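Local coordinates for protein 4-alpha-glucanotransferase (Corynebacterium glutamicum, PDB 5B68) that belongs to the amylomaltase family and combines a TIM barrel with a beta-sandwich domain nearer its N-terminus, at residues 202-207 / 688-693; 626-631 / 693-698. One frame throughout, in Å; residues are numbered along the deposited sequence.

Overall arrangement
Interactions 1 and 2 share a C-terminal stretch: residues 688-693, which lie on helix 198-209 of the barrel in interaction 1, run into helix 694-702, which meets helix 627-639 in interaction 2. Their centres are about 16 Å apart and Asn693 is common to both. Interaction 1 is the more buried and combines leucine packing with a water bridge. Interaction 2 is a surface contact farther from the chain centre, built from a leucine pair and an arginine laid on an alanine. The two are stitched together by a probable hydrogen bond of 2.6 Å between Arg691 O and His697 NE2. Asp211 serves both, forming a salt bridge with Arg691 NE and a hydrogen bond with Tyr696 OH.

Interaction 1: residues 202-207 / 688-693; sequences GNLASV and ESLREN
Val207 meets Arg691 and Leu690 on helix 198-209. Its CG1 methyl stands anti to the backbone N (chi1 164°) and lies 3.6 Å from Arg691 CD, where the two side chains run antiparallel past one another. Arginine suits this border because its methylenes cover the valine while its charged end travels on: a bend at chi3 (80°) turns the guanidinium aside, and NE forms a salt bridge with Asp211. Deeper in, Leu690 lies roughly perpendicular to Leu204. Their CD1 methyls approach to 3.5 Å, a little inside the normal separation of two methyls, so this spot is tightly packed; Val207 CG1 flanks it at 4.4 Å from Leu690 CD1. Both leucines also touch Leu650 of helix 650-654, so branched apolar chains from three elements meet here. Toward the solvent the chemistry becomes polar. One water accepts from Asn203 ND2 at 3.0 Å and donates to Glu688 OE2 at 2.7 Å, spanning a gap too wide for the two side chains to close directly, while Glu688 OE1 receives the amide of Thr190. Helix 198-209 connects the adjacent parallel strands 177-182 and 215-218, so the loop leading into helix 694-702 here covers the helix of a beta-alpha-beta crossover in the TIM barrel.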
# COMPACT_ATOMS: atom_id res chain seq x y z
N GLY A 202 16.48 6.87 8.71
CA GLY A 202 16.77 6.69 10.11
C GLY A 202 17.18 7.98 10.85
O GLY A 202 16.77 8.20 11.98
N ASN A 203 17.89 8.85 10.15
CA ASN A 203 18.35 10.14 10.65
C ASN A 203 17.12 11.01 10.94
O ASN A 203 16.98 11.50 12.06
CB ASN A 203 19.25 10.81 9.58
CG ASN A 203 19.96 12.08 10.10
OD1 ASN A 203 19.76 12.53 11.26
ND2 ASN A 203 20.75 12.70 9.20
N LEU A 204 16.26 11.16 9.94
CA LEU A 204 15.02 11.96 10.07
C LEU A 204 14.20 11.39 11.23
O LEU A 204 13.69 12.18 12.05
CB LEU A 204 14.22 12.01 8.82
CG LEU A 204 12.95 12.83 8.76
CD1 LEU A 204 13.21 14.27 9.13
CD2 LEU A 204 12.28 12.68 7.43
N ALA A 205 14.05 10.08 11.32
CA ALA A 205 13.24 9.51 12.43
C ALA A 205 13.81 9.92 13.75
O ALA A 205 13.04 10.38 14.64
CB ALA A 205 13.16 7.99 12.38
N SER A 206 15.14 9.86 13.85
CA SER A 206 15.77 10.14 15.15
C SER A 206 15.57 11.63 15.48
O SER A 206 15.36 11.97 16.64
CB SER A 206 17.23 9.69 15.25
OG SER A 206 18.00 10.53 14.43
N VAL A 207 15.60 12.50 14.48
CA VAL A 207 15.43 13.94 14.72
C VAL A 207 14.03 14.28 15.17
O VAL A 207 13.83 14.95 16.15
CB VAL A 207 15.75 14.74 13.44
CG1 VAL A 207 15.24 16.18 13.50
CG2 VAL A 207 17.22 14.72 13.14
N GLU A 688 19.76 18.18 8.65
CA GLU A 688 20.67 18.74 9.64
C GLU A 688 20.19 20.08 10.17
O GLU A 688 20.51 20.45 11.29
CB GLU A 688 22.10 18.87 9.09
CG GLU A 688 22.85 17.55 9.05
CD GLU A 688 22.61 16.78 7.78
OE1 GLU A 688 21.79 17.19 6.90
OE2 GLU A 688 23.28 15.76 7.67
N SER A 689 19.45 20.79 9.35
CA SER A 689 18.96 22.09 9.68
C SER A 689 17.59 22.13 10.23
O SER A 689 17.09 23.24 10.46
CB SER A 689 18.86 22.92 8.42
OG SER A 689 20.13 23.05 7.90
N LEU A 690 16.89 20.99 10.28
CA LEU A 690 15.47 21.06 10.60
C LEU A 690 15.16 21.75 11.90
O LEU A 690 14.19 22.54 12.00
CB LEU A 690 14.87 19.65 10.68
CG LEU A 690 14.46 19.09 9.31
CD1 LEU A 690 14.15 17.59 9.45
CD2 LEU A 690 13.19 19.73 8.79
N ARG A 691 15.92 21.39 12.91
CA ARG A 691 15.70 21.88 14.25
C ARG A 691 16.36 23.24 14.50
O ARG A 691 16.28 23.70 15.59
CB ARG A 691 16.16 20.85 15.29
CG ARG A 691 15.31 19.61 15.18
CD ARG A 691 15.61 18.55 16.22
NE ARG A 691 14.96 18.86 17.48
CZ ARG A 691 15.58 19.46 18.48
NH1 ARG A 691 16.89 19.79 18.39
NH2 ARG A 691 14.88 19.72 19.60
N GLU A 692 16.97 23.86 13.47
CA GLU A 692 17.51 25.19 13.57
C GLU A 692 16.42 26.19 13.24
O GLU A 692 16.62 27.35 13.48
CB GLU A 692 18.70 25.39 12.58
CG GLU A 692 19.92 24.59 12.96
CD GLU A 692 21.00 24.55 11.88
OE1 GLU A 692 20.75 24.92 10.70
OE2 GLU A 692 22.11 24.09 12.21
N ASN A 693 15.30 25.80 12.63
CA ASN A 693 14.35 26.85 12.19
C ASN A 693 13.26 26.94 13.24
O ASN A 693 12.81 25.92 13.74
CB ASN A 693 13.66 26.62 10.84
CG ASN A 693 14.45 25.74 9.90
OD1 ASN A 693 15.50 26.13 9.37
ND2 ASN A 693 13.92 24.53 9.67
O HOH W 1 22.99 14.49 10.00

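Interaction 2: residues 626-631 / 693-698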
# COMPACT_ATOMS: atom_id res chain seq x y z
N GLU A 626 -0.79 35.43 10.86
CA GLU A 626 0.45 35.05 10.21
C GLU A 626 0.44 33.56 9.89
O GLU A 626 -0.23 32.80 10.54
CB GLU A 626 1.60 35.31 11.16
CG GLU A 626 1.73 36.73 11.62
CD GLU A 626 2.76 37.45 10.82
OE1 GLU A 626 2.48 37.74 9.65
OE2 GLU A 626 3.85 37.71 11.36
N LEU A 627 1.24 33.14 8.93
CA LEU A 627 1.24 31.76 8.52
C LEU A 627 1.54 30.87 9.71
O LEU A 627 0.83 29.92 9.94
CB LEU A 627 2.36 31.55 7.50
CG LEU A 627 2.41 30.33 6.58
CD1 LEU A 627 3.75 29.63 6.59
CD2 LEU A 627 1.28 29.35 6.81
N ALA A 628 2.53 31.23 10.51
CA ALA A 628 2.89 30.42 11.65
C ALA A 628 1.75 30.30 12.65
O ALA A 628 1.56 29.26 13.23
CB ALA A 628 4.15 30.95 12.33
N GLU A 629 1.01 31.37 12.86
CA GLU A 629 -0.12 31.31 13.77
C GLU A 629 -1.22 30.35 13.29
O GLU A 629 -1.81 29.64 14.06
CB GLU A 629 -0.67 32.71 14.04
CG GLU A 629 0.41 33.70 14.43
CD GLU A 629 -0.12 35.10 14.66
OE1 GLU A 629 -0.68 35.70 13.74
OE2 GLU A 629 0.02 35.59 15.78
N LEU A 630 -1.48 30.36 12.00
CA LEU A 630 -2.50 29.49 11.42
C LEU A 630 -2.04 28.04 11.47
O LEU A 630 -2.80 27.19 11.87
CB LEU A 630 -2.81 29.94 10.01
CG LEU A 630 -3.53 31.29 9.95
CD1 LEU A 630 -3.43 31.86 8.56
CD2 LEU A 630 -4.95 31.17 10.38
N LEU A 631 -0.79 27.80 11.10
CA LEU A 631 -0.21 26.46 11.28
C LEU A 631 -0.29 25.97 12.69
O LEU A 631 -0.68 24.86 12.97
CB LEU A 631 1.23 26.47 10.83
CG LEU A 631 1.43 26.57 9.34
CD1 LEU A 631 2.86 26.86 9.06
CD2 LEU A 631 0.96 25.28 8.62
N ASN A 693 15.30 25.80 12.63
CA ASN A 693 14.35 26.85 12.19
C ASN A 693 13.26 26.94 13.24
O ASN A 693 12.81 25.92 13.74
CB ASN A 693 13.66 26.62 10.84
CG ASN A 693 14.45 25.74 9.90
OD1 ASN A 693 15.50 26.13 9.37
ND2 ASN A 693 13.92 24.53 9.67
N GLU A 694 12.86 28.17 13.56
CA GLU A 694 11.85 28.41 14.56
C GLU A 694 10.47 27.83 14.17
O GLU A 694 9.74 27.35 15.07
CB GLU A 694 11.74 29.93 14.87
CG GLU A 694 10.84 30.29 16.08
CD GLU A 694 10.63 31.82 16.28
OE1 GLU A 694 10.42 32.58 15.27
OE2 GLU A 694 10.64 32.27 17.47
N LEU A 695 10.12 27.87 12.87
CA LEU A 695 8.83 27.30 12.38
C LEU A 695 8.68 25.81 12.76
O LEU A 695 7.66 25.42 13.31
CB LEU A 695 8.60 27.53 10.87
CG LEU A 695 7.26 26.97 10.33
CD1 LEU A 695 6.10 27.59 11.13
CD2 LEU A 695 7.05 27.24 8.84
N TYR A 696 9.73 25.02 12.56
CA TYR A 696 9.73 23.60 12.99
C TYR A 696 9.30 23.42 14.45
O TYR A 696 8.44 22.62 14.76
CB TYR A 696 11.13 22.98 12.76
CG TYR A 696 11.24 21.62 13.31
CD1 TYR A 696 11.58 21.44 14.62
CD2 TYR A 696 10.91 20.50 12.57
CE1 TYR A 696 11.66 20.20 15.18
CE2 TYR A 696 10.98 19.26 13.13
CZ TYR A 696 11.33 19.10 14.43
OH TYR A 696 11.40 17.88 15.04
N HIS A 697 9.93 24.19 15.35
CA HIS A 697 9.70 24.10 16.77
C HIS A 697 8.31 24.60 17.08
O HIS A 697 7.65 24.02 17.96
CB HIS A 697 10.74 24.92 17.56
CG HIS A 697 12.09 24.30 17.53
ND1 HIS A 697 12.35 23.12 18.17
CD2 HIS A 697 13.20 24.59 16.80
CE1 HIS A 697 13.59 22.74 17.93
NE2 HIS A 697 14.13 23.62 17.10
N ARG A 698 7.86 25.66 16.42
CA ARG A 698 6.45 26.12 16.67
C ARG A 698 5.38 25.01 16.32
O ARG A 698 4.39 24.72 17.07
CB ARG A 698 6.19 27.39 15.90
CG ARG A 698 7.01 28.59 16.41
CD ARG A 698 6.80 29.84 15.58
NE ARG A 698 5.53 30.43 15.88
CZ ARG A 698 5.09 31.65 15.55
NH1 ARG A 698 3.85 31.99 15.88
NH2 ARG A 698 5.87 32.54 14.95
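The first turns of helices 627-639 and 694-702, residues 627-631 and 694-698, run nearly parallel, their axes 10.4 Å apart at closest approach and crossing at -24°, with Ala628 and Leu695 the closest pair of CA atoms, 6.7 Å apart. This helix pair sits at the surface of the TIM-barrel enzyme, and the small alanine suits the place where the backbones come nearest. Leu695 reaches across with CG anti to its own backbone N (chi1 -179°); its CD1 methyl then lies 3.9 Å from Leu631 CD1, the two leucines set almost square to each other, and also rests against Ala628 CB. Beside this leucine pair, Arg698 bends at chi3 and spreads its guanidinium over the alanine methyl, with Ala628 CB centred over one face, 3.4 Å from CZ. The charge is met by Glu632, one helical turn beyond Ala628, which forms a salt bridge with NE and probably helps hold the flat group in place. Glu629 runs beside Arg698 without pairing with it, their charged planes turned 81° apart. Its carboxylate serves its own helix start: three residues earlier, the backbone N of N-cap Glu626 donates to the anti lone pair of Glu629 OE1 at 2.9 Å.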